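Local coordinates for uncharacterized protein (Acinetobacter baumannii, PDB 4PUX) that is of unknown function but folds as a curled antiparallel beta-barrel-like sheet and belongs to the DUF3237 family, at residues L81-D84 / D85-I89; H98-A101 / E102-K105. One frame throughout, in Å; residues are numbered along the deposited sequence.

Interactions 1 and 2 sit at the two ends of strand 88-99, one of the antiparallel strands of the barrel-like sheet. Residues 81-89 form the hairpin turn through which strand 73-83 passes into it, and residues 98-105 carry its far end into helix 101-108. The two sites do not touch: their centres are 37 Å apart and their nearest atoms about 22 Å, and they lie on opposite sides of the centre of the chain, each 19 Å from it. In both, a side-chain hydroxyl receives a backbone N-H where the chain changes direction, Thr-83 in interaction 1 and Ser-100 in interaction 2. The two 1,2-ethanediol molecules border interaction 1 and probably come from the crystallisation liquor.

Interaction 1: residues L81-D84 / D85-I89; sequences LETD and DGALI. With EDO (1,2-ethanediol), chain E; EDO (1,2-ethanediol), chain B.
Thr-83 and Asp-85 meet through their polar ends: OG1 of Thr-83 donates to OD1 of Asp-85 over 2.7 Å, reaching the anti side of that oxygen, 23° out of the carboxylate plane. The same hydroxyl accepts the N-H of Ala-87, 3.0 Å from OG1 to N, so two bonds fix its rotation. With chi1 at 67°, OG1 stands between the backbone N and the carbonyl carbon and faces the turn, while the methyl CG2 is left to meet Ile-89 CD1 at 3.9 Å, the two side chains crossing at about a right angle. These groups close the beta hairpin between strands 73-83 and 88-99, whose type I turn runs from Thr-83 to Gly-86. Gly-86 N bonds to Thr-83 O from above the carbonyl plane, and Thr-83 N to Ala-87 O. Beyond the turn, Leu-81 and Ile-89 form a hydrogen-bonded antiparallel pair, with CB atoms 4.1 Å apart. On the other face, Leu-88 CD2 approaches Glu-82 CB at 4.2 Å.

Further out, a water donates to Gly-86 O at 2.7 Å and, over 3.3 Å, to Glu-82 OE2. Glu-82 OE1 is salt-bridged to Arg-56. Tyr-133 and Lys-132 hold OD1 and OD2 of Asp-85 respectively, and the lysine would probably offset the charge of Asp-85, whose OD1 lies only 3.4 Å from OD1 of Asp-84, the two carboxylate planes being 73° apart.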
loop_
_atom_site.group_PDB
_atom_site.type_symbol
_atom_site.label_atom_id
_atom_site.label_comp_id
_atom_site.label_asym_id
_atom_site.label_seq_id
_atom_site.Cartn_x
_atom_site.Cartn_y
_atom_site.Cartn_z
ATOM N N LEU A 81 6.748 10.782 3.790
ATOM C CA LEU A 81 6.232 11.743 2.799
ATOM C C LEU A 81 6.755 13.145 3.094
ATOM O O LEU A 81 6.813 13.556 4.286
ATOM C CB LEU A 81 4.708 11.772 2.828
ATOM C CG LEU A 81 3.970 10.425 2.859
ATOM C CD1 LEU A 81 2.477 10.630 2.835
ATOM C CD2 LEU A 81 4.442 9.516 1.714
ATOM N N GLU A 82 7.027 13.896 2.043
ATOM C CA GLU A 82 7.332 15.330 2.108
ATOM C C GLU A 82 6.338 16.063 1.206
ATOM O O GLU A 82 6.342 15.890 -0.004
ATOM C CB GLU A 82 8.768 15.656 1.712
ATOM C CG GLU A 82 9.099 17.149 1.795
ATOM C CD GLU A 82 10.487 17.545 1.278
ATOM O OE1 GLU A 82 10.937 16.990 0.273
ATOM O OE2 GLU A 82 11.082 18.531 1.804
ATOM N N THR A 83 5.430 16.845 1.813
ATOM C CA THR A 83 4.463 17.557 1.001
ATOM C C THR A 83 5.127 18.688 0.204
ATOM O O THR A 83 6.241 19.140 0.513
ATOM C CB THR A 83 3.297 18.180 1.865
ATOM O OG1 THR A 83 3.831 19.227 2.696
ATOM C CG2 THR A 83 2.633 17.080 2.662
ATOM N N ASP A 84 4.418 19.142 -0.825
ATOM C CA ASP A 84 4.884 20.261 -1.642
ATOM C C ASP A 84 5.229 21.520 -0.831
ATOM O O ASP A 84 6.165 22.225 -1.170
ATOM C CB ASP A 84 3.914 20.546 -2.814
ATOM C CG ASP A 84 2.482 20.934 -2.378
ATOM O OD1 ASP A 84 2.126 20.867 -1.181
ATOM O OD2 ASP A 84 1.718 21.339 -3.309
ATOM N N ASP A 85 4.490 21.759 0.271
ATOM C CA ASP A 85 4.743 22.881 1.167
ATOM C C ASP A 85 5.661 22.588 2.375
ATOM O O ASP A 85 5.725 23.404 3.312
ATOM C CB ASP A 85 3.450 23.636 1.557
ATOM C CG ASP A 85 2.358 22.759 2.155
ATOM O OD1 ASP A 85 2.427 21.523 2.162
ATOM O OD2 ASP A 85 1.371 23.361 2.664
ATOM N N GLY A 86 6.293 21.396 2.388
ATOM C CA GLY A 86 7.387 21.103 3.309
ATOM C C GLY A 86 7.081 20.339 4.583
ATOM O O GLY A 86 7.979 20.155 5.417
ATOM N N ALA A 87 5.860 19.859 4.745
ATOM C CA ALA A 87 5.505 19.049 5.916
ATOM C C ALA A 87 5.986 17.588 5.755
ATOM O O ALA A 87 6.016 17.061 4.629
ATOM C CB ALA A 87 3.986 19.062 6.131
ATOM N N LEU A 88 6.472 17.016 6.847
ATOM C CA LEU A 88 6.837 15.588 6.905
ATOM C C LEU A 88 5.708 14.768 7.504
ATOM O O LEU A 88 5.139 15.146 8.569
ATOM C CB LEU A 88 8.128 15.367 7.687
ATOM C CG LEU A 88 9.357 16.036 7.112
ATOM C CD1 LEU A 88 10.545 15.958 8.092
ATOM C CD2 LEU A 88 9.762 15.413 5.740
ATOM N N ILE A 89 5.394 13.650 6.857
ATOM C CA ILE A 89 4.345 12.736 7.297
ATOM C C ILE A 89 4.848 11.289 7.267
ATOM O O ILE A 89 5.227 10.791 6.206
ATOM C CB ILE A 89 3.043 12.842 6.457
ATOM C CG1 ILE A 89 2.592 14.315 6.231
ATOM C CG2 ILE A 89 1.946 11.911 7.021
ATOM C CD1 ILE A 89 1.468 14.475 5.247
HETATM C C1 EDO E . 3.728 22.890 6.763
HETATM O O1 EDO E . 3.244 22.562 8.063
HETATM C C2 EDO E . 2.559 22.778 5.811
HETATM O O2 EDO E . 1.760 23.975 5.868
HETATM C C1 EDO B . 8.117 17.985 -2.822
HETATM O O1 EDO B . 9.515 17.980 -2.461
HETATM C C2 EDO B . 7.941 18.669 -4.196
HETATM O O2 EDO B . 6.534 18.803 -4.494
HETATM O O HOH W 1 10.629 19.692 4.848
#

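Interaction 2: residues H98-A101 / E102-K105; sequences HGSA and ETLK
Ser-100 and Thr-103 mark the start of helix 101-108, where Ser-100 is the N-cap and joins it to the end of strand 88-99. The capping bond comes from the backbone: Thr-103 N donates to Ser-100 OG over 3.2 Å at an N-H...O angle of 162°. A chi1 of 73° places OG between the backbone N and the carbonyl carbon of Ser-100, where it can accept an amide hydrogen of the first helical turn. The hydroxyl of Thr-103 also lies near this OG, but its stronger partner is Asn-117 N, so the cap is tied to the start of the next strand, 118-127.

Main-chain bonds then carry the helix forward. Leu-104 N donates to Ser-100 O at 3.0 Å, and Lys-105 N to Ala-101 O at the same length.

Van der Waals contact of carbon with carbonyl oxygen comes from Leu-104, which reaches back over the strand end. Its CG lies 3.4 Å from Ser-100 O, and CD1 approaches Gly-99 O at 3.5 Å.

The same glycine carbonyl accepts a side-chain hydrogen bond from within the strand. His-98, its ring nearly parallel to that of Tyr-119, donates from ND1 to Gly-99 O over 2.8 Å, with the oxygen close to the imidazole plane and the nitrogen above the carbonyl plane.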
loop_
_atom_site.group_PDB
_atom_site.type_symbol
_atom_site.label_atom_id
_atom_site.label_comp_id
_atom_site.label_asym_id
_atom_site.label_seq_id
_atom_site.Cartn_x
_atom_site.Cartn_y
_atom_site.Cartn_z
ATOM N N HIS A 98 -2.989 -10.963 -3.254
ATOM C CA HIS A 98 -3.188 -12.363 -3.625
ATOM C C HIS A 98 -3.907 -12.416 -4.962
ATOM O O HIS A 98 -4.542 -11.430 -5.369
ATOM C CB HIS A 98 -3.923 -13.161 -2.536
ATOM C CG HIS A 98 -5.312 -12.666 -2.232
ATOM N ND1 HIS A 98 -6.397 -12.949 -3.037
ATOM C CD2 HIS A 98 -5.807 -11.983 -1.175
ATOM C CE1 HIS A 98 -7.489 -12.430 -2.505
ATOM N NE2 HIS A 98 -7.157 -11.831 -1.380
ATOM N N GLY A 99 -3.757 -13.527 -5.692
ATOM C CA GLY A 99 -4.510 -13.696 -6.928
ATOM C C GLY A 99 -6.006 -13.482 -6.724
ATOM O O GLY A 99 -6.557 -13.870 -5.677
ATOM N N SER A 100 -6.665 -12.838 -7.689
ATOM C CA SER A 100 -8.120 -12.659 -7.609
ATOM C C SER A 100 -8.819 -14.021 -7.688
ATOM O O SER A 100 -8.273 -14.993 -8.234
ATOM C CB SER A 100 -8.667 -11.769 -8.711
ATOM O OG SER A 100 -8.675 -12.411 -9.956
ATOM N N ALA A 101 -10.026 -14.079 -7.174
ATOM C CA ALA A 101 -10.767 -15.356 -7.144
ATOM C C ALA A 101 -10.937 -15.925 -8.574
ATOM O O ALA A 101 -10.791 -17.128 -8.796
ATOM C CB ALA A 101 -12.117 -15.152 -6.463
ATOM N N GLU A 102 -11.274 -15.068 -9.529
ATOM C CA GLU A 102 -11.447 -15.515 -10.916
ATOM C C GLU A 102 -10.144 -15.973 -11.560
ATOM O O GLU A 102 -10.131 -16.988 -12.273
ATOM C CB GLU A 102 -12.138 -14.441 -11.779
ATOM C CG GLU A 102 -12.365 -14.829 -13.246
ATOM C CD GLU A 102 -13.213 -16.096 -13.471
ATOM O OE1 GLU A 102 -13.940 -16.542 -12.557
ATOM O OE2 GLU A 102 -13.160 -16.629 -14.604
ATOM N N THR A 103 -9.054 -15.211 -11.356
ATOM C CA THR A 103 -7.739 -15.615 -11.869
ATOM C C THR A 103 -7.366 -17.014 -11.339
ATOM O O THR A 103 -6.898 -17.874 -12.096
ATOM C CB THR A 103 -6.667 -14.552 -11.537
ATOM O OG1 THR A 103 -6.845 -13.405 -12.374
ATOM C CG2 THR A 103 -5.262 -15.075 -11.737
ATOM N N LEU A 104 -7.520 -17.226 -10.036
ATOM C CA LEU A 104 -7.159 -18.525 -9.446
ATOM C C LEU A 104 -8.079 -19.643 -9.956
ATOM O O LEU A 104 -7.605 -20.760 -10.168
ATOM C CB LEU A 104 -7.097 -18.461 -7.912
ATOM C CG LEU A 104 -6.050 -17.462 -7.385
ATOM C CD1 LEU A 104 -6.151 -17.359 -5.873
ATOM C CD2 LEU A 104 -4.653 -17.842 -7.786
ATOM N N LYS A 105 -9.373 -19.354 -10.155
ATOM C CA LYS A 105 -10.307 -20.353 -10.758
ATOM C C LYS A 105 -9.819 -20.785 -12.157
ATOM O O LYS A 105 -9.758 -21.999 -12.495
ATOM C CB LYS A 105 -11.733 -19.801 -10.861
ATOM C CG LYS A 105 -12.714 -20.814 -11.483
ATOM C CD LYS A 105 -14.047 -20.243 -11.880
ATOM C CE LYS A 105 -14.852 -21.262 -12.692
ATOM N NZ LYS A 105 -14.543 -21.206 -14.155
#